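Long-range contacts in cytochrome c, putative (Shewanella oneidensis, PDB 1SP3), which carries eight covalently attached c-type hemes and probably serves in respiration as an oxidoreductase acting on tetrathionate: residues 289-294 with 325-330; 195-200 with 395-400; 284-289 with 418-423. All coordinates share one frame; numbering follows the deposited sequence.

Contact 1 of 3, residues 289-294 with 325-330; sequences AWYNGT and KIYPFK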
loop_
_atom_site.group_PDB
_atom_site.type_symbol
_atom_site.label_atom_id
_atom_site.label_comp_id
_atom_site.label_asym_id
_atom_site.label_seq_id
_atom_site.Cartn_x
_atom_site.Cartn_y
_atom_site.Cartn_z
ATOM N N ALA A 289 -12.020 -6.675 11.162
ATOM C CA ALA A 289 -12.991 -7.293 10.282
ATOM C C ALA A 289 -12.652 -8.747 10.064
ATOM O O ALA A 289 -11.469 -9.096 10.085
ATOM C CB ALA A 289 -13.178 -6.497 8.955
ATOM N N TRP A 290 -13.680 -9.595 9.914
ATOM C CA TRP A 290 -13.474 -10.921 9.374
ATOM C C TRP A 290 -12.668 -10.903 8.093
ATOM O O TRP A 290 -12.934 -10.105 7.161
ATOM C CB TRP A 290 -14.800 -11.683 9.145
ATOM C CG TRP A 290 -15.515 -11.973 10.428
ATOM C CD1 TRP A 290 -16.640 -11.349 10.918
ATOM C CD2 TRP A 290 -15.083 -12.886 11.435
ATOM N NE1 TRP A 290 -16.946 -11.843 12.165
ATOM C CE2 TRP A 290 -15.989 -12.766 12.522
ATOM C CE3 TRP A 290 -13.990 -13.783 11.545
ATOM C CZ2 TRP A 290 -15.888 -13.544 13.654
ATOM C CZ3 TRP A 290 -13.898 -14.557 12.637
ATOM C CH2 TRP A 290 -14.822 -14.430 13.696
ATOM N N TYR A 291 -11.667 -11.781 8.034
ATOM C CA TYR A 291 -10.890 -11.880 6.819
ATOM C C TYR A 291 -10.504 -13.306 6.604
ATOM O O TYR A 291 -9.838 -13.904 7.457
ATOM C CB TYR A 291 -9.625 -10.991 6.915
ATOM C CG TYR A 291 -8.669 -10.994 5.694
ATOM C CD1 TYR A 291 -9.117 -10.641 4.403
ATOM C CD2 TYR A 291 -7.322 -11.356 5.844
ATOM C CE1 TYR A 291 -8.236 -10.640 3.315
ATOM C CE2 TYR A 291 -6.419 -11.354 4.731
ATOM C CZ TYR A 291 -6.910 -10.957 3.485
ATOM O OH TYR A 291 -6.052 -11.013 2.406
ATOM N N ASN A 292 -10.815 -13.813 5.408
ATOM C CA ASN A 292 -10.454 -15.207 5.023
ATOM C C ASN A 292 -9.421 -15.321 3.915
ATOM O O ASN A 292 -9.262 -16.394 3.320
ATOM C CB ASN A 292 -11.713 -15.968 4.545
ATOM C CG ASN A 292 -12.298 -15.376 3.219
ATOM O OD1 ASN A 292 -11.628 -14.589 2.515
ATOM N ND2 ASN A 292 -13.534 -15.704 2.922
ATOM N N GLY A 293 -8.682 -14.256 3.635
ATOM C CA GLY A 293 -7.697 -14.378 2.569
ATOM C C GLY A 293 -8.212 -13.776 1.239
ATOM O O GLY A 293 -7.447 -13.526 0.326
ATOM N N THR A 294 -9.510 -13.531 1.117
ATOM C CA THR A 294 -9.962 -12.888 -0.103
ATOM C C THR A 294 -10.525 -11.504 0.200
ATOM O O THR A 294 -10.954 -11.205 1.339
ATOM C CB THR A 294 -11.014 -13.768 -0.913
ATOM O OG1 THR A 294 -12.058 -14.095 -0.028
ATOM C CG2 THR A 294 -10.491 -15.148 -1.170
ATOM N N LYS A 325 -10.467 -15.097 10.125
ATOM C CA LYS A 325 -10.195 -14.670 11.517
ATOM C C LYS A 325 -10.423 -13.166 11.615
ATOM O O LYS A 325 -10.540 -12.504 10.550
ATOM C CB LYS A 325 -8.746 -14.985 11.950
ATOM C CG LYS A 325 -8.565 -16.485 12.172
ATOM C CD LYS A 325 -7.118 -16.804 12.490
ATOM C CE LYS A 325 -6.923 -18.285 12.452
ATOM N NZ LYS A 325 -5.778 -18.488 13.297
ATOM N N ILE A 326 -10.532 -12.631 12.841
ATOM C CA ILE A 326 -10.676 -11.197 12.950
ATOM C C ILE A 326 -9.304 -10.535 12.852
ATOM O O ILE A 326 -8.401 -10.835 13.660
ATOM C CB ILE A 326 -11.413 -10.798 14.276
ATOM C CG1 ILE A 326 -12.807 -11.431 14.308
ATOM C CG2 ILE A 326 -11.384 -9.229 14.522
ATOM C CD1 ILE A 326 -13.391 -11.372 15.798
ATOM N N TYR A 327 -9.140 -9.652 11.843
ATOM C CA TYR A 327 -7.840 -9.012 11.559
ATOM C C TYR A 327 -8.029 -7.502 11.676
ATOM O O TYR A 327 -9.170 -7.006 11.517
ATOM C CB TYR A 327 -7.446 -9.264 10.102
ATOM C CG TYR A 327 -6.674 -10.591 9.856
ATOM C CD1 TYR A 327 -7.389 -11.827 9.722
ATOM C CD2 TYR A 327 -5.258 -10.600 9.707
ATOM C CE1 TYR A 327 -6.743 -13.009 9.485
ATOM C CE2 TYR A 327 -4.525 -11.856 9.458
ATOM C CZ TYR A 327 -5.309 -13.034 9.325
ATOM O OH TYR A 327 -4.735 -14.252 9.178
ATOM N N PRO A 328 -6.914 -6.765 11.815
ATOM C CA PRO A 328 -6.930 -5.313 11.926
ATOM C C PRO A 328 -6.606 -4.640 10.607
ATOM O O PRO A 328 -5.758 -5.090 9.818
ATOM C CB PRO A 328 -5.747 -5.033 12.870
ATOM C CG PRO A 328 -4.758 -6.080 12.504
ATOM C CD PRO A 328 -5.523 -7.287 11.961
ATOM N N PHE A 329 -7.231 -3.493 10.425
ATOM C CA PHE A 329 -7.180 -2.828 9.164
ATOM C C PHE A 329 -7.109 -1.311 9.340
ATOM O O PHE A 329 -7.725 -0.734 10.259
ATOM C CB PHE A 329 -8.469 -3.127 8.372
ATOM C CG PHE A 329 -8.531 -4.509 7.838
ATOM C CD1 PHE A 329 -9.100 -5.550 8.610
ATOM C CD2 PHE A 329 -7.997 -4.797 6.579
ATOM C CE1 PHE A 329 -9.191 -6.795 8.115
ATOM C CE2 PHE A 329 -8.043 -6.091 6.074
ATOM C CZ PHE A 329 -8.642 -7.093 6.875
ATOM N N LYS A 330 -6.412 -0.686 8.424
ATOM C CA LYS A 330 -6.512 0.732 8.278
ATOM C C LYS A 330 -7.555 1.060 7.196
ATOM O O LYS A 330 -7.617 0.409 6.099
ATOM C CB LYS A 330 -5.168 1.383 7.938
ATOM C CG LYS A 330 -5.410 2.835 7.449
ATOM C CD LYS A 330 -4.171 3.629 7.275
ATOM C CE LYS A 330 -4.605 5.147 7.032
ATOM N NZ LYS A 330 -3.894 5.676 5.866
#
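Ala289 and Tyr291 are tied to Tyr327 and Lys325 by four backbone hydrogen bonds, which join two antiparallel strands of the mixed sheet. Ala289 and Tyr327 form one hydrogen-bonded pair (Ala289 N to Tyr327 O 2.9 Å), and Tyr291 and Lys325 form the next (Tyr291 N to Lys325 O 2.9 Å). Between them lies the non-hydrogen-bonded pair Trp290 and Ile326, with CA atoms 4.5 Å apart. The short segments meet at 117°, a strong twist for paired strands.

Trp290 and Ile326 share one face of the sheet. Ile326 CG1 sits over the indole face, 3.5 Å from the centroid of its six-membered ring, in a CH-pi contact, and Trp290 NE1 donates to Leu426 O. Ile326 also touches a heme c.

The other face carries an aromatic cluster. Tyr291 CG is anti to the backbone N (chi1 179°), which brings the ring edge to the face of Tyr327 in a T-shaped pair with centroids 5.4 Å apart. Phe329 in turn points its edge at the Tyr291 face, the planes again nearly perpendicular at 85°. Past the strand, Asn292 OD1 accepts from both Thr294 N and Thr294 OG1, closing an Asx turn.

With these backbone groups paired strand to strand, both faces can be packed with buried aromatic and aliphatic groups, while the Tyr291 hydroxyl finds its partner at Gly198 N.

Contact 2 of 3, residues 195-200 with 395-400; sequences NAMGVS and WWRINH. With HEC (heme c), chain G.
Met197 lays its CB and CG obliquely across the aliphatic part of Arg397, with Met197 CG and Arg397 CG 3.8 Å apart. With chi1 at -166° the methionine chain leaves opposite its own amide nitrogen, which sets CG and SD alongside strand 395-397. The methyl is modelled so close to Trp395 O, with an eclipsed last torsion, that its exact placement is doubtful. Cut back to an alanine, this side chain would lose the CG that lies against Arg397 CG and CD, which is likely to leave that methylene chain uncovered and a gap beside it.

Met197 and Gly198 are the central residues of a type II beta turn running from Ala196 to Val199, and the loop presents its amides to a heme c. Asn195 N donates almost straight (174°) to propionate atom O1D at 2.8 Å, while Met197 N reaches O2A of the other propionate at 3.2 Å with a more bent bond. The Arg397 guanidinium is held by a salt bridge to Asp205.

Metal ligation comes from the end of the other segment. His400 NE2 binds the heme iron at 2.1 Å, and His185 is the second axial ligand, giving bis-histidine coordination. Asn399 CB lies over one face of the His400 ring, and Asn399 OD1, 3.3 Å from heme atom CAD, accepts from Gln233 NE2.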
loop_
_atom_site.group_PDB
_atom_site.type_symbol
_atom_site.label_atom_id
_atom_site.label_comp_id
_atom_site.label_asym_id
_atom_site.label_seq_id
_atom_site.Cartn_x
_atom_site.Cartn_y
_atom_site.Cartn_z
ATOM N N ASN A 195 2.071 -11.911 1.107
ATOM C CA ASN A 195 0.762 -11.714 0.441
ATOM C C ASN A 195 0.252 -10.302 0.650
ATOM O O ASN A 195 0.090 -9.862 1.840
ATOM C CB ASN A 195 -0.321 -12.623 1.074
ATOM C CG ASN A 195 -0.096 -14.138 0.806
ATOM O OD1 ASN A 195 0.745 -14.518 -0.006
ATOM N ND2 ASN A 195 -0.870 -15.000 1.506
ATOM N N ALA A 196 -0.056 -9.596 -0.455
ATOM C CA ALA A 196 -0.887 -8.386 -0.344
ATOM C C ALA A 196 -2.302 -8.844 0.029
ATOM O O ALA A 196 -2.684 -9.981 -0.272
ATOM C CB ALA A 196 -0.949 -7.689 -1.687
ATOM N N MET A 197 -3.116 -7.960 0.579
ATOM C CA MET A 197 -4.521 -8.291 0.862
ATOM C C MET A 197 -5.219 -8.873 -0.372
ATOM O O MET A 197 -5.059 -8.344 -1.463
ATOM C CB MET A 197 -5.297 -7.049 1.233
ATOM C CG MET A 197 -6.640 -7.367 1.867
ATOM S SD MET A 197 -7.530 -5.862 2.345
ATOM C CE MET A 197 -6.480 -4.736 1.922
ATOM N N GLY A 198 -5.972 -9.956 -0.159
ATOM C CA GLY A 198 -6.778 -10.577 -1.176
ATOM C C GLY A 198 -6.018 -11.519 -2.096
ATOM O O GLY A 198 -6.625 -12.095 -2.995
ATOM N N VAL A 199 -4.718 -11.688 -1.869
ATOM C CA VAL A 199 -3.946 -12.756 -2.515
ATOM C C VAL A 199 -3.676 -13.967 -1.556
ATOM O O VAL A 199 -3.472 -13.762 -0.343
ATOM C CB VAL A 199 -2.625 -12.181 -2.966
ATOM C CG1 VAL A 199 -1.646 -13.319 -3.343
ATOM C CG2 VAL A 199 -2.869 -11.091 -4.057
ATOM N N SER A 200 -3.696 -15.204 -2.086
ATOM C CA SER A 200 -3.654 -16.458 -1.260
ATOM C C SER A 200 -2.481 -17.420 -1.659
ATOM O O SER A 200 -1.436 -16.857 -2.039
ATOM C CB SER A 200 -5.046 -17.111 -1.157
ATOM O OG SER A 200 -5.698 -16.811 0.097
ATOM N N TRP A 395 -9.839 -0.347 2.449
ATOM C CA TRP A 395 -9.325 -1.200 3.552
ATOM C C TRP A 395 -7.925 -1.663 3.226
ATOM O O TRP A 395 -7.704 -2.094 2.113
ATOM C CB TRP A 395 -10.213 -2.420 3.769
ATOM C CG TRP A 395 -11.527 -2.003 4.350
ATOM C CD1 TRP A 395 -12.464 -1.200 3.745
ATOM C CD2 TRP A 395 -12.009 -2.234 5.694
ATOM N NE1 TRP A 395 -13.501 -0.948 4.602
ATOM C CE2 TRP A 395 -13.272 -1.585 5.799
ATOM C CE3 TRP A 395 -11.525 -2.973 6.792
ATOM C CZ2 TRP A 395 -14.033 -1.572 6.971
ATOM C CZ3 TRP A 395 -12.306 -3.060 7.947
ATOM C CH2 TRP A 395 -13.544 -2.333 8.045
ATOM N N TRP A 396 -6.988 -1.501 4.163
ATOM C CA TRP A 396 -5.644 -2.048 4.011
ATOM C C TRP A 396 -5.332 -2.756 5.288
ATOM O O TRP A 396 -5.603 -2.213 6.366
ATOM C CB TRP A 396 -4.542 -0.962 3.917
ATOM C CG TRP A 396 -4.482 -0.237 2.660
ATOM C CD1 TRP A 396 -3.729 -0.526 1.536
ATOM C CD2 TRP A 396 -5.220 0.915 2.365
ATOM N NE1 TRP A 396 -3.960 0.428 0.565
ATOM C CE2 TRP A 396 -4.890 1.311 1.048
ATOM C CE3 TRP A 396 -6.168 1.644 3.066
ATOM C CZ2 TRP A 396 -5.506 2.402 0.419
ATOM C CZ3 TRP A 396 -6.740 2.697 2.479
ATOM C CH2 TRP A 396 -6.394 3.100 1.152
ATOM N N ARG A 397 -4.660 -3.895 5.153
ATOM C CA ARG A 397 -4.264 -4.728 6.275
ATOM C C ARG A 397 -3.193 -4.028 7.086
ATOM O O ARG A 397 -2.315 -3.406 6.516
ATOM C CB ARG A 397 -3.650 -6.026 5.763
ATOM C CG ARG A 397 -4.680 -6.842 5.031
ATOM C CD ARG A 397 -4.250 -8.206 4.745
ATOM N NE ARG A 397 -3.891 -8.843 6.047
ATOM C CZ ARG A 397 -3.133 -9.942 6.136
ATOM N NH1 ARG A 397 -2.651 -10.515 5.032
ATOM N NH2 ARG A 397 -2.836 -10.457 7.321
ATOM N N ILE A 398 -3.194 -4.280 8.380
ATOM C CA ILE A 398 -2.164 -3.790 9.243
ATOM C C ILE A 398 -1.333 -5.003 9.684
ATOM O O ILE A 398 -1.844 -5.856 10.343
ATOM C CB ILE A 398 -2.812 -3.114 10.482
ATOM C CG1 ILE A 398 -3.527 -1.793 10.095
ATOM C CG2 ILE A 398 -1.745 -2.799 11.491
ATOM C CD1 ILE A 398 -2.445 -0.822 9.459
ATOM N N ASN A 399 -0.018 -5.001 9.433
ATOM C CA ASN A 399 0.847 -6.110 9.754
ATOM C C ASN A 399 2.125 -5.782 10.492
ATOM O O ASN A 399 2.785 -6.727 10.974
ATOM C CB ASN A 399 1.227 -6.926 8.486
ATOM C CG ASN A 399 0.009 -7.626 7.863
ATOM O OD1 ASN A 399 -0.477 -8.666 8.323
ATOM N ND2 ASN A 399 -0.464 -7.038 6.795
ATOM N N HIS A 400 2.506 -4.514 10.530
ATOM C CA HIS A 400 3.776 -4.054 11.119
ATOM C C HIS A 400 3.525 -3.245 12.399
ATOM O O HIS A 400 2.371 -3.042 12.728
ATOM C CB HIS A 400 4.660 -3.348 10.083
ATOM C CG HIS A 400 4.721 -4.113 8.799
ATOM N ND1 HIS A 400 3.774 -3.959 7.796
ATOM C CD2 HIS A 400 5.519 -5.138 8.410
ATOM C CE1 HIS A 400 4.019 -4.834 6.828
ATOM N NE2 HIS A 400 5.077 -5.550 7.167
HETATM FE FE HEC G . 5.996 -6.858 5.860
HETATM C CHA HEC G . 2.905 -7.655 4.615
HETATM C CHB HEC G . 6.377 -4.564 3.443
HETATM C CHC HEC G . 9.001 -5.849 7.336
HETATM C CHD HEC G . 5.716 -9.299 8.201
HETATM N NA HEC G . 4.835 -6.150 4.309
HETATM C C1A HEC G . 3.617 -6.666 3.955
HETATM C C2A HEC G . 3.173 -5.987 2.787
HETATM C C3A HEC G . 4.121 -5.115 2.462
HETATM C C4A HEC G . 5.179 -5.203 3.449
HETATM C CMA HEC G . 4.091 -4.134 1.275
HETATM C CAA HEC G . 1.812 -6.236 2.104
HETATM C CBA HEC G . 0.816 -5.323 2.884
HETATM C CGA HEC G . -0.489 -5.377 2.095
HETATM O O1A HEC G . -0.496 -4.805 0.953
HETATM O O2A HEC G . -1.512 -5.994 2.569
HETATM N NB HEC G . 7.412 -5.545 5.482
HETATM C C1B HEC G . 7.372 -4.677 4.388
HETATM C C2B HEC G . 8.506 -3.792 4.455
HETATM C C3B HEC G . 9.214 -4.134 5.549
HETATM C C4B HEC G . 8.565 -5.238 6.191
HETATM C CMB HEC G . 8.821 -2.661 3.426
HETATM C CAB HEC G . 10.518 -3.436 6.081
HETATM C CBB HEC G . 10.450 -2.095 6.415
HETATM N NC HEC G . 7.155 -7.440 7.471
HETATM C C1C HEC G . 8.370 -6.929 7.837
HETATM C C2C HEC G . 8.863 -7.703 8.907
HETATM C C3C HEC G . 7.935 -8.660 9.152
HETATM C C4C HEC G . 6.868 -8.504 8.235
HETATM C CMC HEC G . 10.260 -7.381 9.561
HETATM C CAC HEC G . 7.991 -9.846 10.194
HETATM C CBC HEC G . 8.397 -9.597 11.497
HETATM N ND HEC G . 4.580 -8.249 6.335
HETATM C C1D HEC G . 4.621 -9.177 7.367
HETATM C C2D HEC G . 3.410 -9.970 7.436
HETATM C C3D HEC G . 2.602 -9.515 6.314
HETATM C C4D HEC G . 3.353 -8.399 5.709
HETATM C CMD HEC G . 2.994 -11.146 8.441
HETATM C CAD HEC G . 1.192 -10.066 5.893
HETATM C CBD HEC G . 1.498 -10.808 4.580
HETATM C CGD HEC G . 1.931 -12.249 4.757
HETATM O O1D HEC G . 2.160 -12.907 3.737
HETATM O O2D HEC G . 1.948 -12.789 5.913
#

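Contact 3 of 3, residues 284-289 with 418-423; sequences VKPQYA and GTRLDW. With HEC (heme c), chain J.
Tyr288 and Arg420 meet through a hydrogen bond, Arg420 NH1 to Tyr288 OH at 2.8 Å, where the edge strand residues 287-289 face the loop that follows a CXXCH heme-attachment motif. That motif ends in Cys414 and His415, so the contact joins the beta sheet to the peptide leading away from a covalently bound heme. The bond is bent, with 133° at the hydrogen, and the hydroxyl oxygen lies somewhat out of the guanidinium plane; the phenol ring and the guanidinium are turned 50° against each other.

Lys285 runs as an extended chain across Arg420 at about a right angle, its CG over one face of the guanidinium and 3.6 Å from Arg420 NH1. The guanidinium thus rests against lysine methylenes, while Lys285 NZ stays 4.9 Å from Arg420 NE, the two like charges not touching. Pro286 CD approaches the guanidinium at its edge. From the next residue of the loop, Leu421 CD2 packs obliquely against the tyrosine ring, 3.5 Å from Tyr288 CG.

Several neighbours position this first shell. Arg420 bends at chi2 (-75°), which brings NH1 within reach of the Tyr288 hydroxyl; NH1 also donates to Pro238 O, and Phe239 adds a cation-pi contact. A water lies 2.7 Å from Thr419 OG1 and is only weakly bonded to Lys285 NZ. Tyr288 in turn touches Ile326 and Pro328 of the neighbouring strand.

Farther out, the loop reaches the heme. Trp423 packs near His415 and meets Tyr428 edge-to-face, while the other branch of Leu421, CD1, lies 3.9 Å from heme atom CAC, and Trp423 CZ3 stands 3.6 Å from the heme methyl CMD.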
loop_
_atom_site.group_PDB
_atom_site.type_symbol
_atom_site.label_atom_id
_atom_site.label_comp_id
_atom_site.label_asym_id
_atom_site.label_seq_id
_atom_site.Cartn_x
_atom_site.Cartn_y
_atom_site.Cartn_z
ATOM N N VAL A 284 -3.354 5.477 15.911
ATOM C CA VAL A 284 -4.654 5.116 15.397
ATOM C C VAL A 284 -5.006 3.667 15.723
ATOM O O VAL A 284 -4.182 2.728 15.454
ATOM C CB VAL A 284 -4.717 5.344 13.868
ATOM C CG1 VAL A 284 -6.128 5.213 13.356
ATOM C CG2 VAL A 284 -4.218 6.770 13.521
ATOM N N LYS A 285 -6.191 3.469 16.284
ATOM C CA LYS A 285 -6.681 2.130 16.420
ATOM C C LYS A 285 -7.136 1.671 15.075
ATOM O O LYS A 285 -7.785 2.392 14.272
ATOM C CB LYS A 285 -7.857 2.069 17.375
ATOM C CG LYS A 285 -7.493 2.506 18.810
ATOM C CD LYS A 285 -8.760 2.647 19.638
ATOM C CE LYS A 285 -8.351 2.954 21.115
ATOM N NZ LYS A 285 -9.471 3.556 21.914
ATOM N N PRO A 286 -6.803 0.424 14.800
ATOM C CA PRO A 286 -7.336 -0.248 13.616
ATOM C C PRO A 286 -8.852 -0.465 13.748
ATOM O O PRO A 286 -9.362 -0.462 14.831
ATOM C CB PRO A 286 -6.626 -1.610 13.642
ATOM C CG PRO A 286 -5.385 -1.410 14.428
ATOM C CD PRO A 286 -5.797 -0.404 15.512
ATOM N N GLN A 287 -9.526 -0.621 12.617
ATOM C CA GLN A 287 -10.847 -1.299 12.519
ATOM C C GLN A 287 -10.706 -2.789 12.355
ATOM O O GLN A 287 -9.787 -3.245 11.756
ATOM C CB GLN A 287 -11.532 -0.840 11.219
ATOM C CG GLN A 287 -11.541 0.614 11.221
ATOM C CD GLN A 287 -12.802 1.018 11.743
ATOM O OE1 GLN A 287 -12.928 1.231 12.970
ATOM N NE2 GLN A 287 -13.823 0.992 10.872
ATOM N N TYR A 288 -11.647 -3.553 12.878
ATOM C CA TYR A 288 -11.468 -5.026 12.844
ATOM C C TYR A 288 -12.435 -5.666 11.882
ATOM O O TYR A 288 -13.605 -5.284 11.859
ATOM C CB TYR A 288 -11.628 -5.549 14.248
ATOM C CG TYR A 288 -10.545 -4.862 15.109
ATOM C CD1 TYR A 288 -10.848 -3.753 15.915
ATOM C CD2 TYR A 288 -9.238 -5.292 15.063
ATOM C CE1 TYR A 288 -9.870 -3.100 16.678
ATOM C CE2 TYR A 288 -8.263 -4.678 15.810
ATOM C CZ TYR A 288 -8.591 -3.616 16.629
ATOM O OH TYR A 288 -7.592 -2.989 17.286
ATOM N N ALA A 289 -12.020 -6.675 11.162
ATOM C CA ALA A 289 -12.991 -7.293 10.282
ATOM C C ALA A 289 -12.652 -8.747 10.064
ATOM O O ALA A 289 -11.469 -9.096 10.085
ATOM C CB ALA A 289 -13.178 -6.497 8.955
ATOM N N GLY A 418 -14.666 -2.836 27.500
ATOM C CA GLY A 418 -13.884 -2.686 26.254
ATOM C C GLY A 418 -14.722 -2.393 25.020
ATOM O O GLY A 418 -15.834 -2.911 24.851
ATOM N N THR A 419 -14.185 -1.575 24.126
ATOM C CA THR A 419 -14.876 -1.256 22.861
ATOM C C THR A 419 -14.090 -1.588 21.594
ATOM O O THR A 419 -14.525 -1.198 20.472
ATOM C CB THR A 419 -15.117 0.299 22.771
ATOM O OG1 THR A 419 -13.933 0.985 23.292
ATOM C CG2 THR A 419 -16.340 0.753 23.683
ATOM N N ARG A 420 -12.908 -2.212 21.711
ATOM C CA ARG A 420 -12.181 -2.512 20.468
ATOM C C ARG A 420 -13.076 -3.161 19.381
ATOM O O ARG A 420 -12.963 -2.825 18.207
ATOM C CB ARG A 420 -11.001 -3.395 20.815
ATOM C CG ARG A 420 -9.890 -2.613 21.473
ATOM C CD ARG A 420 -9.096 -1.730 20.470
ATOM N NE ARG A 420 -7.925 -1.063 21.095
ATOM C CZ ARG A 420 -6.805 -0.743 20.408
ATOM N NH1 ARG A 420 -6.713 -1.011 19.081
ATOM N NH2 ARG A 420 -5.780 -0.136 21.022
ATOM N N LEU A 421 -13.957 -4.096 19.734
ATOM C CA LEU A 421 -14.592 -4.912 18.668
ATOM C C LEU A 421 -16.070 -4.521 18.600
ATOM O O LEU A 421 -16.703 -4.255 19.627
ATOM C CB LEU A 421 -14.502 -6.384 18.957
ATOM C CG LEU A 421 -13.079 -6.979 18.939
ATOM C CD1 LEU A 421 -13.186 -8.466 18.841
ATOM C CD2 LEU A 421 -12.157 -6.490 17.790
ATOM N N ASP A 422 -16.615 -4.416 17.410
ATOM C CA ASP A 422 -18.011 -4.051 17.378
ATOM C C ASP A 422 -18.708 -5.360 17.283
ATOM O O ASP A 422 -18.844 -5.887 16.181
ATOM C CB ASP A 422 -18.303 -3.140 16.202
ATOM C CG ASP A 422 -17.604 -1.778 16.359
ATOM O OD1 ASP A 422 -17.694 -1.122 17.499
ATOM O OD2 ASP A 422 -16.951 -1.296 15.364
ATOM N N TRP A 423 -19.097 -5.907 18.449
ATOM C CA TRP A 423 -19.671 -7.271 18.479
ATOM C C TRP A 423 -20.760 -7.553 17.389
ATOM O O TRP A 423 -20.657 -8.529 16.639
ATOM C CB TRP A 423 -20.191 -7.574 19.866
ATOM C CG TRP A 423 -19.054 -7.567 20.903
ATOM C CD1 TRP A 423 -18.900 -6.712 21.961
ATOM C CD2 TRP A 423 -17.890 -8.411 20.907
ATOM N NE1 TRP A 423 -17.767 -7.033 22.687
ATOM C CE2 TRP A 423 -17.119 -8.065 22.054
ATOM C CE3 TRP A 423 -17.440 -9.479 20.078
ATOM C CZ2 TRP A 423 -15.929 -8.755 22.404
ATOM C CZ3 TRP A 423 -16.252 -10.135 20.419
ATOM C CH2 TRP A 423 -15.528 -9.773 21.578
HETATM FE FE HEC J . -12.074 -13.041 24.524
HETATM C CHA HEC J . -14.533 -15.141 23.416
HETATM C CHB HEC J . -12.420 -14.319 27.632
HETATM C CHC HEC J . -9.201 -11.468 25.585
HETATM C CHD HEC J . -12.113 -11.176 21.764
HETATM N NA HEC J . -13.248 -14.510 25.348
HETATM C C1A HEC J . -14.250 -15.202 24.743
HETATM C C2A HEC J . -14.973 -15.980 25.763
HETATM C C3A HEC J . -14.380 -15.754 26.939
HETATM C C4A HEC J . -13.283 -14.827 26.682
HETATM C CMA HEC J . -14.773 -16.300 28.349
HETATM C CAA HEC J . -16.197 -16.869 25.439
HETATM C CBA HEC J . -15.671 -18.147 24.781
HETATM C CGA HEC J . -14.883 -19.025 25.760
HETATM O O1A HEC J . -15.514 -19.692 26.679
HETATM O O2A HEC J . -13.612 -19.087 25.569
HETATM N NB HEC J . -10.981 -12.913 26.287
HETATM C C1B HEC J . -11.310 -13.578 27.426
HETATM C C2B HEC J . -10.292 -13.346 28.383
HETATM C C3B HEC J . -9.371 -12.571 27.794
HETATM C C4B HEC J . -9.816 -12.288 26.485
HETATM C CMB HEC J . -10.282 -13.911 29.870
HETATM C CAB HEC J . -8.030 -12.126 28.420
HETATM C CBB HEC J . -7.038 -13.051 28.634
HETATM N NC HEC J . -10.892 -11.577 23.878
HETATM C C1C HEC J . -9.780 -11.008 24.443
HETATM C C2C HEC J . -9.308 -9.934 23.619
HETATM C C3C HEC J . -10.146 -9.845 22.590
HETATM C C4C HEC J . -11.156 -10.880 22.718
HETATM C CMC HEC J . -8.078 -9.048 23.950
HETATM C CAC HEC J . -10.181 -8.902 21.325
HETATM C CBC HEC J . -9.276 -8.663 20.325
HETATM N ND HEC J . -13.234 -13.107 22.836
HETATM C C1D HEC J . -12.929 -12.316 21.751
HETATM C C2D HEC J . -13.652 -12.865 20.653
HETATM C C3D HEC J . -14.368 -14.065 21.177
HETATM C C4D HEC J . -14.053 -14.156 22.547
HETATM C CMD HEC J . -13.672 -12.370 19.198
HETATM C CAD HEC J . -15.277 -15.021 20.407
HETATM C CBD HEC J . -14.434 -16.280 20.059
HETATM C CGD HEC J . -15.345 -17.205 19.314
HETATM O O1D HEC J . -16.105 -16.809 18.407
HETATM O O2D HEC J . -15.361 -18.373 19.645
HETATM O O HOH W 1 -11.603 0.788 21.899
#

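In the fold
Contacts 1 and 2 lie in the buried interior, their centres about 8 Å apart, whereas contact 3, about 21 Å from the chain centre, is partly exposed. All three reach the same mixed sheet. Contacts 1 and 3 share Ala289 and strand 287-291, and strand 325-339 lies beside strand 387-397 of contact 2; a probable hydrogen bond from Lys330 N to Trp396 O joins these last two strands. Chemistry follows place: contact 1 is strand pairing flanked by aromatic packing, contact 2 has apolar packing across its segments, with loop amides on heme propionates and a histidine on the iron, and contact 3, nearer the surface, combines one arginine-to-tyrosine hydrogen bond with leucine and lysine-methylene packing.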